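Local structure of Abbfa_003403 (Acinetobacter baumannii, 4ZXH) at residues A[19-24]-A[332-337]; A[26-31]-A[1009-1014]; A[73-78]-A[82-87]. The protein probably assembles a peptide as a four-domain nonribosomal peptide synthetase, its phosphopantetheine arm carrying bound intermediates between condensation, adenylation and thioesterase domains. All blocks are in the same frame, centred on the assembly; numbering follows the deposited sequence.

Contact 1. Residues A[19-24]-A[332-337]; sequences ISSEQL and KIAFSR. With PNS (4'-phosphopantetheine), chain B.
S21 and A334 bring their backbones to a CA–CA distance of 6.1 Å, each standing near the N-terminal start of a helix, 21-32 on one side and 335-342 on the other. Both belong to the condensation domain, whose family fold has two lobes with a pantetheine tunnel between them, and this contact lies beside the arm that occupies that tunnel. The touch is slight, made by van der Waals contact: CB of S21 meets CB of A334 at 3.5 Å, and no hydrogen bond crosses. One turn further, a methyl of L24 reaches S336, with CD2 3.8 Å from OG. The leucine gets there because its CG lies anti to the backbone N (chi1 165°). OG of S336 also faces the carbonyl O of S21, at 3.9 Å too far for a bond.

The start of helix 21-32 is fixed by a capping box. The backbone N of S20 donates to OE1 of Q23 at 3.0 Å, nearly straight and in the carbonyl plane, while N of Q23 returns only a weak bond to OG of S20. On the other side N299 braces the incoming helix by accepting from F335 N and donating to I333 O, and R337 forms a salt bridge with D194.

Helix 335-342 also lines the prosthetic group. CB of S336 packs against methyl C30 of the 4'-phosphopantetheine at 3.7 Å, and CD2 of F335 approaches its methylene C37 at 3.5 Å obliquely, while carbonyl oxygen O35 of the arm lies at the edge of the F335 ring, in its plane.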
loop_
_atom_site.group_PDB
_atom_site.type_symbol
_atom_site.label_atom_id
_atom_site.label_comp_id
_atom_site.label_asym_id
_atom_site.label_seq_id
_atom_site.Cartn_x
_atom_site.Cartn_y
_atom_site.Cartn_z
ATOM N N ILE A 19 -7.040 -21.424 23.520
ATOM C CA ILE A 19 -7.296 -19.998 23.711
ATOM C C ILE A 19 -8.700 -19.737 23.189
ATOM O O ILE A 19 -9.263 -20.561 22.458
ATOM C CB ILE A 19 -6.280 -19.084 22.988
ATOM C CG1 ILE A 19 -6.331 -19.294 21.480
ATOM C CG2 ILE A 19 -4.870 -19.364 23.441
ATOM C CD1 ILE A 19 -5.596 -18.200 20.703
ATOM N N SER A 20 -9.272 -18.609 23.590
ATOM C CA SER A 20 -10.593 -18.196 23.126
ATOM C C SER A 20 -10.482 -17.465 21.805
ATOM O O SER A 20 -9.403 -16.990 21.452
ATOM C CB SER A 20 -11.246 -17.278 24.140
ATOM O OG SER A 20 -10.511 -16.066 24.205
ATOM N N SER A 21 -11.591 -17.332 21.092
ATOM C CA SER A 21 -11.590 -16.510 19.877
ATOM C C SER A 21 -11.314 -15.017 20.148
ATOM O O SER A 21 -10.773 -14.310 19.282
ATOM C CB SER A 21 -12.912 -16.670 19.138
ATOM O OG SER A 21 -13.006 -17.968 18.563
ATOM N N GLU A 22 -11.662 -14.544 21.346
ATOM C CA GLU A 22 -11.373 -13.164 21.731
ATOM C C GLU A 22 -9.878 -12.934 21.925
ATOM O O GLU A 22 -9.408 -11.800 21.900
ATOM C CB GLU A 22 -12.106 -12.795 23.012
ATOM C CG GLU A 22 -13.620 -12.797 22.900
ATOM C CD GLU A 22 -14.211 -14.166 23.152
ATOM O OE1 GLU A 22 -13.513 -15.161 22.877
ATOM O OE2 GLU A 22 -15.345 -14.248 23.673
ATOM N N GLN A 23 -9.142 -14.019 22.133
ATOM C CA GLN A 23 -7.703 -13.952 22.331
ATOM C C GLN A 23 -6.927 -14.101 21.015
ATOM O O GLN A 23 -5.833 -13.561 20.852
ATOM C CB GLN A 23 -7.271 -15.047 23.301
ATOM C CG GLN A 23 -7.365 -14.691 24.778
ATOM C CD GLN A 23 -7.054 -15.890 25.645
ATOM O OE1 GLN A 23 -7.623 -16.964 25.467
ATOM N NE2 GLN A 23 -6.109 -15.728 26.556
ATOM N N LEU A 24 -7.499 -14.861 20.089
ATOM C CA LEU A 24 -6.842 -15.194 18.838
ATOM C C LEU A 24 -6.373 -13.961 18.072
ATOM O O LEU A 24 -5.232 -13.902 17.614
ATOM C CB LEU A 24 -7.794 -16.024 17.983
ATOM C CG LEU A 24 -7.511 -16.221 16.504
ATOM C CD1 LEU A 24 -6.175 -16.872 16.324
ATOM C CD2 LEU A 24 -8.629 -17.082 15.914
ATOM N N LYS A 332 -22.164 -12.081 20.000
ATOM C CA LYS A 332 -21.512 -13.316 20.421
ATOM C C LYS A 332 -20.443 -13.769 19.414
ATOM O O LYS A 332 -19.444 -14.383 19.798
ATOM C CB LYS A 332 -22.550 -14.435 20.662
ATOM C CG LYS A 332 -23.514 -14.773 19.507
ATOM C CD LYS A 332 -24.689 -15.617 20.048
ATOM C CE LYS A 332 -25.654 -16.126 18.972
ATOM N NZ LYS A 332 -25.088 -17.210 18.122
ATOM N N ILE A 333 -20.648 -13.444 18.137
ATOM C CA ILE A 333 -19.702 -13.789 17.081
ATOM C C ILE A 333 -18.400 -13.003 17.212
ATOM O O ILE A 333 -18.411 -11.767 17.222
ATOM C CB ILE A 333 -20.299 -13.526 15.677
ATOM C CG1 ILE A 333 -21.556 -14.360 15.463
ATOM C CG2 ILE A 333 -19.299 -13.864 14.611
ATOM C CD1 ILE A 333 -21.370 -15.824 15.828
ATOM N N ALA A 334 -17.280 -13.722 17.298
ATOM C CA ALA A 334 -15.969 -13.088 17.476
ATOM C C ALA A 334 -15.558 -12.366 16.216
ATOM O O ALA A 334 -15.881 -12.810 15.108
ATOM C CB ALA A 334 -14.929 -14.107 17.850
ATOM N N PHE A 335 -14.861 -11.245 16.384
ATOM C CA PHE A 335 -14.448 -10.442 15.247
ATOM C C PHE A 335 -13.650 -11.274 14.249
ATOM O O PHE A 335 -13.818 -11.130 13.044
ATOM C CB PHE A 335 -13.628 -9.245 15.703
ATOM C CG PHE A 335 -13.277 -8.301 14.597
ATOM C CD1 PHE A 335 -14.269 -7.627 13.912
ATOM C CD2 PHE A 335 -11.957 -8.083 14.245
ATOM C CE1 PHE A 335 -13.963 -6.764 12.892
ATOM C CE2 PHE A 335 -11.639 -7.220 13.230
ATOM C CZ PHE A 335 -12.642 -6.558 12.549
ATOM N N SER A 336 -12.801 -12.160 14.755
ATOM C CA SER A 336 -11.971 -12.989 13.885
ATOM C C SER A 336 -12.840 -13.897 13.042
ATOM O O SER A 336 -12.538 -14.167 11.892
ATOM C CB SER A 336 -10.969 -13.817 14.701
ATOM O OG SER A 336 -11.629 -14.776 15.510
ATOM N N ARG A 337 -13.930 -14.372 13.617
ATOM C CA ARG A 337 -14.834 -15.218 12.859
ATOM C C ARG A 337 -15.580 -14.393 11.814
ATOM O O ARG A 337 -15.917 -14.906 10.751
ATOM C CB ARG A 337 -15.816 -15.936 13.789
ATOM C CG ARG A 337 -16.734 -16.924 13.078
ATOM C CD ARG A 337 -15.930 -18.052 12.462
ATOM N NE ARG A 337 -16.770 -19.098 11.884
ATOM C CZ ARG A 337 -17.166 -19.132 10.613
ATOM N NH1 ARG A 337 -16.803 -18.171 9.766
ATOM N NH2 ARG A 337 -17.925 -20.133 10.188
HETATM O O23 PNS B . -6.480 -11.653 8.737
HETATM P P24 PNS B . -6.922 -12.770 9.646
HETATM O O25 PNS B . -7.904 -13.779 9.115
HETATM O O27 PNS B . -7.602 -12.036 10.911
HETATM C C28 PNS B . -6.883 -11.053 11.649
HETATM C C29 PNS B . -7.742 -10.588 12.812
HETATM C C30 PNS B . -8.064 -11.848 13.618
HETATM C C31 PNS B . -9.020 -9.945 12.272
HETATM C C32 PNS B . -6.970 -9.542 13.630
HETATM O O33 PNS B . -6.383 -8.619 12.698
HETATM C C34 PNS B . -7.886 -8.847 14.621
HETATM O O35 PNS B . -8.461 -9.458 15.521
HETATM N N36 PNS B . -8.053 -7.537 14.510
HETATM C C37 PNS B . -8.912 -6.783 15.409
HETATM C C38 PNS B . -8.044 -5.735 16.105
HETATM C C39 PNS B . -8.564 -5.493 17.489
HETATM O O40 PNS B . -9.013 -6.411 18.158
HETATM N N41 PNS B . -8.484 -4.229 17.880
HETATM C C42 PNS B . -8.887 -3.661 19.144
HETATM C C43 PNS B . -8.858 -2.178 18.836
HETATM S S44 PNS B . -10.540 -1.673 18.448
#

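Contact 2. Residues A[26-31]-A[1009-1014]; sequences IWYIQR and LLAVKL. With PNS (4'-phosphopantetheine), chain B.
W27 and Y28 of the condensation domain dock against V1012 on helix 1008-1022 of the carrier domain, the helix that starts at S1008 of the GGHSL signature, where carriers of this family bear their phosphopantetheine. The two short segments run at 50° to each other, their axes 11.1 Å apart at closest approach. V1012 is the meeting point: its CG2 lies 3.8 Å from W27 CZ3 and equally 3.8 Å from Y28 CD1, at the edge of both rings and near their planes. Both aromatic residues hold CG anti to the backbone N (chi1 -170° and -177°), which swings their rings toward the carrier. Y28 and V1012 run past each other in opposite directions, and the phenol continues until its OH comes within 4.3 Å of A1011 CB.

CG of R31, from the same helix, sits over one face of the W27 indole, toward its rim, and the indole NE1 donates to the carbonyl of M75. I82 fills in beside W27, L1009 and V1012. On the tunnel side, I29 CD1 touches N36 of the prosthetic arm at 3.8 Å, and I26 CD1 lies 3.9 Å from its O40.

With no hydrogen bond or salt bridge between the segments, this part of the docking surface is largely apolar, which is consistent with a carrier that must bind and leave several partner domains in turn.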
loop_
_atom_site.group_PDB
_atom_site.type_symbol
_atom_site.label_atom_id
_atom_site.label_comp_id
_atom_site.label_asym_id
_atom_site.label_seq_id
_atom_site.Cartn_x
_atom_site.Cartn_y
_atom_site.Cartn_z
ATOM N N ILE A 26 -5.758 -10.755 19.047
ATOM C CA ILE A 26 -4.646 -10.044 19.664
ATOM C C ILE A 26 -3.360 -10.845 19.539
ATOM O O ILE A 26 -2.307 -10.316 19.159
ATOM C CB ILE A 26 -4.866 -9.788 21.148
ATOM C CG1 ILE A 26 -6.262 -9.201 21.430
ATOM C CG2 ILE A 26 -3.726 -8.961 21.674
ATOM C CD1 ILE A 26 -6.493 -7.887 20.816
ATOM N N TRP A 27 -3.454 -12.121 19.896
ATOM C CA TRP A 27 -2.319 -13.026 19.824
ATOM C C TRP A 27 -1.700 -12.949 18.446
ATOM O O TRP A 27 -0.507 -12.655 18.306
ATOM C CB TRP A 27 -2.745 -14.449 20.132
ATOM C CG TRP A 27 -1.613 -15.376 20.308
ATOM C CD1 TRP A 27 -1.017 -15.735 21.489
ATOM C CD2 TRP A 27 -0.926 -16.096 19.277
ATOM N NE1 TRP A 27 -0.001 -16.639 21.252
ATOM C CE2 TRP A 27 0.078 -16.872 19.902
ATOM C CE3 TRP A 27 -1.060 -16.162 17.883
ATOM C CZ2 TRP A 27 0.941 -17.694 19.182
ATOM C CZ3 TRP A 27 -0.201 -16.980 17.170
ATOM C CH2 TRP A 27 0.780 -17.741 17.821
ATOM N N TYR A 28 -2.528 -13.182 17.430
ATOM C CA TYR A 28 -2.067 -13.163 16.049
ATOM C C TYR A 28 -1.311 -11.877 15.700
ATOM O O TYR A 28 -0.223 -11.921 15.118
ATOM C CB TYR A 28 -3.249 -13.356 15.099
ATOM C CG TYR A 28 -2.862 -13.425 13.643
ATOM C CD1 TYR A 28 -2.284 -14.569 13.107
ATOM C CD2 TYR A 28 -3.086 -12.353 12.800
ATOM C CE1 TYR A 28 -1.930 -14.633 11.760
ATOM C CE2 TYR A 28 -2.734 -12.408 11.468
ATOM C CZ TYR A 28 -2.158 -13.545 10.944
ATOM O OH TYR A 28 -1.822 -13.580 9.599
ATOM N N ILE A 29 -1.882 -10.737 16.059
ATOM C CA ILE A 29 -1.262 -9.460 15.739
ATOM C C ILE A 29 0.136 -9.368 16.367
ATOM O O ILE A 29 1.078 -8.899 15.723
ATOM C CB ILE A 29 -2.162 -8.283 16.187
ATOM C CG1 ILE A 29 -3.460 -8.319 15.383
ATOM C CG2 ILE A 29 -1.474 -6.946 15.970
ATOM C CD1 ILE A 29 -4.451 -7.264 15.731
ATOM N N GLN A 30 0.289 -9.866 17.593
ATOM C CA GLN A 30 1.599 -9.854 18.249
ATOM C C GLN A 30 2.632 -10.764 17.578
ATOM O O GLN A 30 3.815 -10.419 17.560
ATOM C CB GLN A 30 1.482 -10.235 19.723
ATOM C CG GLN A 30 2.682 -9.786 20.557
ATOM C CD GLN A 30 2.813 -8.269 20.591
ATOM O OE1 GLN A 30 1.918 -7.576 21.049
ATOM N NE2 GLN A 30 3.929 -7.753 20.109
ATOM N N ARG A 31 2.214 -11.917 17.051
ATOM C CA ARG A 31 3.132 -12.742 16.239
ATOM C C ARG A 31 3.450 -12.050 14.925
ATOM O O ARG A 31 4.574 -12.095 14.438
ATOM C CB ARG A 31 2.561 -14.138 15.946
ATOM C CG ARG A 31 2.783 -15.118 17.060
ATOM C CD ARG A 31 4.263 -15.290 17.351
ATOM N NE ARG A 31 4.798 -16.479 16.702
ATOM C CZ ARG A 31 4.841 -17.673 17.282
ATOM N NH1 ARG A 31 4.392 -17.801 18.518
ATOM N NH2 ARG A 31 5.328 -18.729 16.643
ATOM N N LEU A 1009 -6.070 -17.818 11.657
ATOM C CA LEU A 1009 -5.710 -19.031 12.408
ATOM C C LEU A 1009 -5.040 -20.078 11.498
ATOM O O LEU A 1009 -4.003 -20.642 11.866
ATOM C CB LEU A 1009 -6.930 -19.645 13.095
ATOM C CG LEU A 1009 -6.687 -20.919 13.912
ATOM C CD1 LEU A 1009 -5.443 -20.762 14.783
ATOM C CD2 LEU A 1009 -7.890 -21.301 14.771
ATOM N N LEU A 1010 -5.606 -20.328 10.317
ATOM C CA LEU A 1010 -4.991 -21.271 9.367
ATOM C C LEU A 1010 -3.541 -20.928 9.046
ATOM O O LEU A 1010 -2.697 -21.814 8.981
ATOM C CB LEU A 1010 -5.763 -21.332 8.048
ATOM C CG LEU A 1010 -7.005 -22.211 7.989
ATOM C CD1 LEU A 1010 -7.313 -22.538 6.545
ATOM C CD2 LEU A 1010 -6.794 -23.460 8.777
ATOM N N ALA A 1011 -3.262 -19.644 8.837
ATOM C CA ALA A 1011 -1.904 -19.184 8.575
ATOM C C ALA A 1011 -0.942 -19.565 9.700
ATOM O O ALA A 1011 0.214 -19.891 9.436
ATOM C CB ALA A 1011 -1.885 -17.699 8.369
ATOM N N VAL A 1012 -1.408 -19.526 10.947
ATOM C CA VAL A 1012 -0.563 -19.943 12.060
ATOM C C VAL A 1012 -0.285 -21.438 11.972
ATOM O O VAL A 1012 0.840 -21.874 12.171
ATOM C CB VAL A 1012 -1.190 -19.615 13.421
ATOM C CG1 VAL A 1012 -0.493 -20.397 14.498
ATOM C CG2 VAL A 1012 -1.113 -18.112 13.709
ATOM N N LYS A 1013 -1.311 -22.217 11.638
ATOM C CA LYS A 1013 -1.149 -23.654 11.496
ATOM C C LYS A 1013 -0.206 -23.965 10.352
ATOM O O LYS A 1013 0.697 -24.785 10.488
ATOM C CB LYS A 1013 -2.500 -24.340 11.272
ATOM C CG LYS A 1013 -3.448 -24.251 12.482
ATOM C CD LYS A 1013 -4.741 -25.034 12.228
ATOM C CE LYS A 1013 -5.872 -24.650 13.193
ATOM N NZ LYS A 1013 -5.656 -25.102 14.587
ATOM N N LEU A 1014 -0.418 -23.303 9.219
ATOM C CA LEU A 1014 0.416 -23.504 8.045
ATOM C C LEU A 1014 1.900 -23.284 8.344
ATOM O O LEU A 1014 2.742 -24.136 8.066
ATOM C CB LEU A 1014 -0.034 -22.576 6.926
ATOM C CG LEU A 1014 0.880 -22.547 5.695
ATOM C CD1 LEU A 1014 1.054 -23.931 5.183
ATOM C CD2 LEU A 1014 0.288 -21.716 4.595
HETATM O O23 PNS B . -6.480 -11.653 8.737
HETATM P P24 PNS B . -6.922 -12.770 9.646
HETATM O O25 PNS B . -7.904 -13.779 9.115
HETATM O O27 PNS B . -7.602 -12.036 10.911
HETATM C C28 PNS B . -6.883 -11.053 11.649
HETATM C C29 PNS B . -7.742 -10.588 12.812
HETATM C C30 PNS B . -8.064 -11.848 13.618
HETATM C C31 PNS B . -9.020 -9.945 12.272
HETATM C C32 PNS B . -6.970 -9.542 13.630
HETATM O O33 PNS B . -6.383 -8.619 12.698
HETATM C C34 PNS B . -7.886 -8.847 14.621
HETATM O O35 PNS B . -8.461 -9.458 15.521
HETATM N N36 PNS B . -8.053 -7.537 14.510
HETATM C C37 PNS B . -8.912 -6.783 15.409
HETATM C C38 PNS B . -8.044 -5.735 16.105
HETATM C C39 PNS B . -8.564 -5.493 17.489
HETATM O O40 PNS B . -9.013 -6.411 18.158
HETATM N N41 PNS B . -8.484 -4.229 17.880
HETATM C C42 PNS B . -8.887 -3.661 19.144
HETATM C C43 PNS B . -8.858 -2.178 18.836
HETATM S S44 PNS B . -10.540 -1.673 18.448
#

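Contact 3. Residues A[73-78]-A[82-87]; sequences VSMPAN and IEQLIW
S74 and L85 form the antiparallel hydrogen-bonded pair at the heart of this contact: S74 N donates to L85 O at 3.1 Å, and L85 N returns to S74 O at 2.9 Å. A side-chain bond reinforces the pair, W87 NE1 donating a hydrogen bond to S74 OG at 3.1 Å, almost straight (172°) and in the plane of the indole. Further along, E83 N donates to P76 O at 3.1 Å. Between these bonds the CA of M75 makes a CA-H...O contact with E83 O.

V73 and I86 share one face of the sheet, with A77 and I82 further along; S74 and L85 point to the other, and the alternation is broken at M75 and P76. V73 CG2 packs obliquely on I86 CG1 at 4.0 Å, while P76 CG packs against L85, 3.9 Å from its CG. M75 and Q84 run alongside each other in the same direction.

The next shell fixes the polar ends: Q84 NE2 donates to A18 O, and E83 OE1 forms a salt bridge with R16, both anchoring strand 81-87 to strand 13-18. The whole is a beta hairpin of the condensation domain, its interrupted first strand outermost in a three-stranded antiparallel sheet, its second central beside 13-18.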
loop_
_atom_site.group_PDB
_atom_site.type_symbol
_atom_site.label_atom_id
_atom_site.label_comp_id
_atom_site.label_asym_id
_atom_site.label_seq_id
_atom_site.Cartn_x
_atom_site.Cartn_y
_atom_site.Cartn_z
ATOM N N VAL A 73 0.184 -18.012 33.009
ATOM C CA VAL A 73 -0.097 -18.505 31.660
ATOM C C VAL A 73 0.948 -18.081 30.609
ATOM O O VAL A 73 1.505 -16.991 30.685
ATOM C CB VAL A 73 -1.507 -18.027 31.225
ATOM C CG1 VAL A 73 -1.672 -18.004 29.715
ATOM C CG2 VAL A 73 -2.575 -18.883 31.872
ATOM N N SER A 74 1.225 -18.968 29.655
ATOM C CA SER A 74 1.932 -18.619 28.420
ATOM C C SER A 74 1.091 -19.129 27.243
ATOM O O SER A 74 0.195 -19.953 27.445
ATOM C CB SER A 74 3.356 -19.202 28.394
ATOM O OG SER A 74 3.405 -20.567 27.997
ATOM N N MET A 75 1.348 -18.633 26.030
ATOM C CA MET A 75 0.506 -18.967 24.873
ATOM C C MET A 75 1.334 -19.408 23.674
ATOM O O MET A 75 1.477 -18.678 22.700
ATOM C CB MET A 75 -0.387 -17.775 24.482
ATOM C CG MET A 75 -1.358 -17.325 25.579
ATOM S SD MET A 75 -2.287 -15.819 25.195
ATOM C CE MET A 75 -2.897 -15.383 26.802
ATOM N N PRO A 76 1.865 -20.625 23.729
ATOM C CA PRO A 76 2.743 -21.130 22.676
ATOM C C PRO A 76 1.947 -21.670 21.500
ATOM O O PRO A 76 0.747 -21.952 21.651
ATOM C CB PRO A 76 3.492 -22.252 23.372
ATOM C CG PRO A 76 2.451 -22.814 24.306
ATOM C CD PRO A 76 1.604 -21.646 24.758
ATOM N N ALA A 77 2.607 -21.844 20.357
ATOM C CA ALA A 77 1.930 -22.369 19.184
ATOM C C ALA A 77 2.540 -23.684 18.750
ATOM O O ALA A 77 3.751 -23.870 18.847
ATOM C CB ALA A 77 1.979 -21.364 18.060
ATOM N N ASN A 78 1.686 -24.602 18.303
ATOM C CA ASN A 78 2.119 -25.805 17.592
ATOM C C ASN A 78 1.357 -25.914 16.260
ATOM O O ASN A 78 0.643 -24.982 15.870
ATOM C CB ASN A 78 1.932 -27.054 18.464
ATOM C CG ASN A 78 0.491 -27.274 18.887
ATOM O OD1 ASN A 78 -0.395 -27.445 18.059
ATOM N ND2 ASN A 78 0.249 -27.234 20.187
ATOM N N ILE A 82 -3.017 -22.941 18.633
ATOM C CA ILE A 82 -2.514 -22.133 19.732
ATOM C C ILE A 82 -3.058 -22.627 21.064
ATOM O O ILE A 82 -4.243 -22.940 21.182
ATOM C CB ILE A 82 -2.890 -20.668 19.523
ATOM C CG1 ILE A 82 -2.487 -20.242 18.107
ATOM C CG2 ILE A 82 -2.210 -19.765 20.555
ATOM C CD1 ILE A 82 -3.199 -18.980 17.591
ATOM N N GLU A 83 -2.188 -22.713 22.068
ATOM C CA GLU A 83 -2.583 -23.199 23.394
ATOM C C GLU A 83 -2.370 -22.154 24.502
ATOM O O GLU A 83 -1.616 -21.200 24.331
ATOM C CB GLU A 83 -1.807 -24.475 23.739
ATOM C CG GLU A 83 -2.345 -25.755 23.111
ATOM C CD GLU A 83 -1.547 -26.993 23.519
ATOM O OE1 GLU A 83 -0.311 -26.867 23.664
ATOM O OE2 GLU A 83 -2.154 -28.079 23.716
ATOM N N GLN A 84 -3.060 -22.339 25.622
ATOM C CA GLN A 84 -2.737 -21.674 26.891
ATOM C C GLN A 84 -2.173 -22.705 27.843
ATOM O O GLN A 84 -2.809 -23.734 28.098
ATOM C CB GLN A 84 -3.969 -21.051 27.548
ATOM C CG GLN A 84 -4.469 -19.796 26.925
ATOM C CD GLN A 84 -5.674 -19.244 27.655
ATOM O OE1 GLN A 84 -5.631 -18.139 28.181
ATOM N NE2 GLN A 84 -6.763 -20.008 27.677
ATOM N N LEU A 85 -0.996 -22.445 28.387
ATOM C CA LEU A 85 -0.456 -23.327 29.412
ATOM C C LEU A 85 -0.513 -22.640 30.785
ATOM O O LEU A 85 -0.102 -21.483 30.926
ATOM C CB LEU A 85 0.979 -23.719 29.078
ATOM C CG LEU A 85 1.335 -24.266 27.695
ATOM C CD1 LEU A 85 2.790 -24.710 27.677
ATOM C CD2 LEU A 85 0.410 -25.408 27.268
ATOM N N ILE A 86 -1.031 -23.343 31.790
ATOM C CA ILE A 86 -0.901 -22.885 33.171
ATOM C C ILE A 86 0.333 -23.511 33.820
ATOM O O ILE A 86 0.357 -24.702 34.101
ATOM C CB ILE A 86 -2.142 -23.219 34.019
ATOM C CG1 ILE A 86 -3.367 -22.429 33.541
ATOM C CG2 ILE A 86 -1.878 -22.873 35.467
ATOM C CD1 ILE A 86 -4.678 -22.942 34.095
ATOM N N TRP A 87 1.368 -22.703 34.031
ATOM C CA TRP A 87 2.581 -23.150 34.705
ATOM C C TRP A 87 2.368 -23.212 36.213
ATOM O O TRP A 87 1.658 -22.383 36.763
ATOM C CB TRP A 87 3.739 -22.209 34.386
ATOM C CG TRP A 87 4.105 -22.202 32.953
ATOM C CD1 TRP A 87 3.577 -21.415 31.974
ATOM C CD2 TRP A 87 5.082 -23.032 32.319
ATOM N NE1 TRP A 87 4.171 -21.702 30.764
ATOM C CE2 TRP A 87 5.095 -22.696 30.953
ATOM C CE3 TRP A 87 5.951 -24.026 32.775
ATOM C CZ2 TRP A 87 5.943 -23.312 30.041
ATOM C CZ3 TRP A 87 6.787 -24.643 31.866
ATOM C CH2 TRP A 87 6.778 -24.283 30.513
#

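Overall arrangement
From the N terminus, strand 13-18 leads through a short loop into helix 21-32, and 19-24 and 26-31 supply the first halves of contacts 1 and 2. Contact 3 then closes a tight hairpin within a few residues. Contact 1 closes a loop of about 300 residues inside the condensation domain; contact 2 spans nearly a thousand, bringing the carrier domain back to it. These two long loops cross, and the hairpin falls within both. Helix 21-32 is the shared hub: Q23 NE2 probably hydrogen-bonds Q84 OE1 at 2.9 Å, joining contact 1 to contact 3, while L24 packs on L1009. Contacts 1 and 2 both touch the phosphopantetheine.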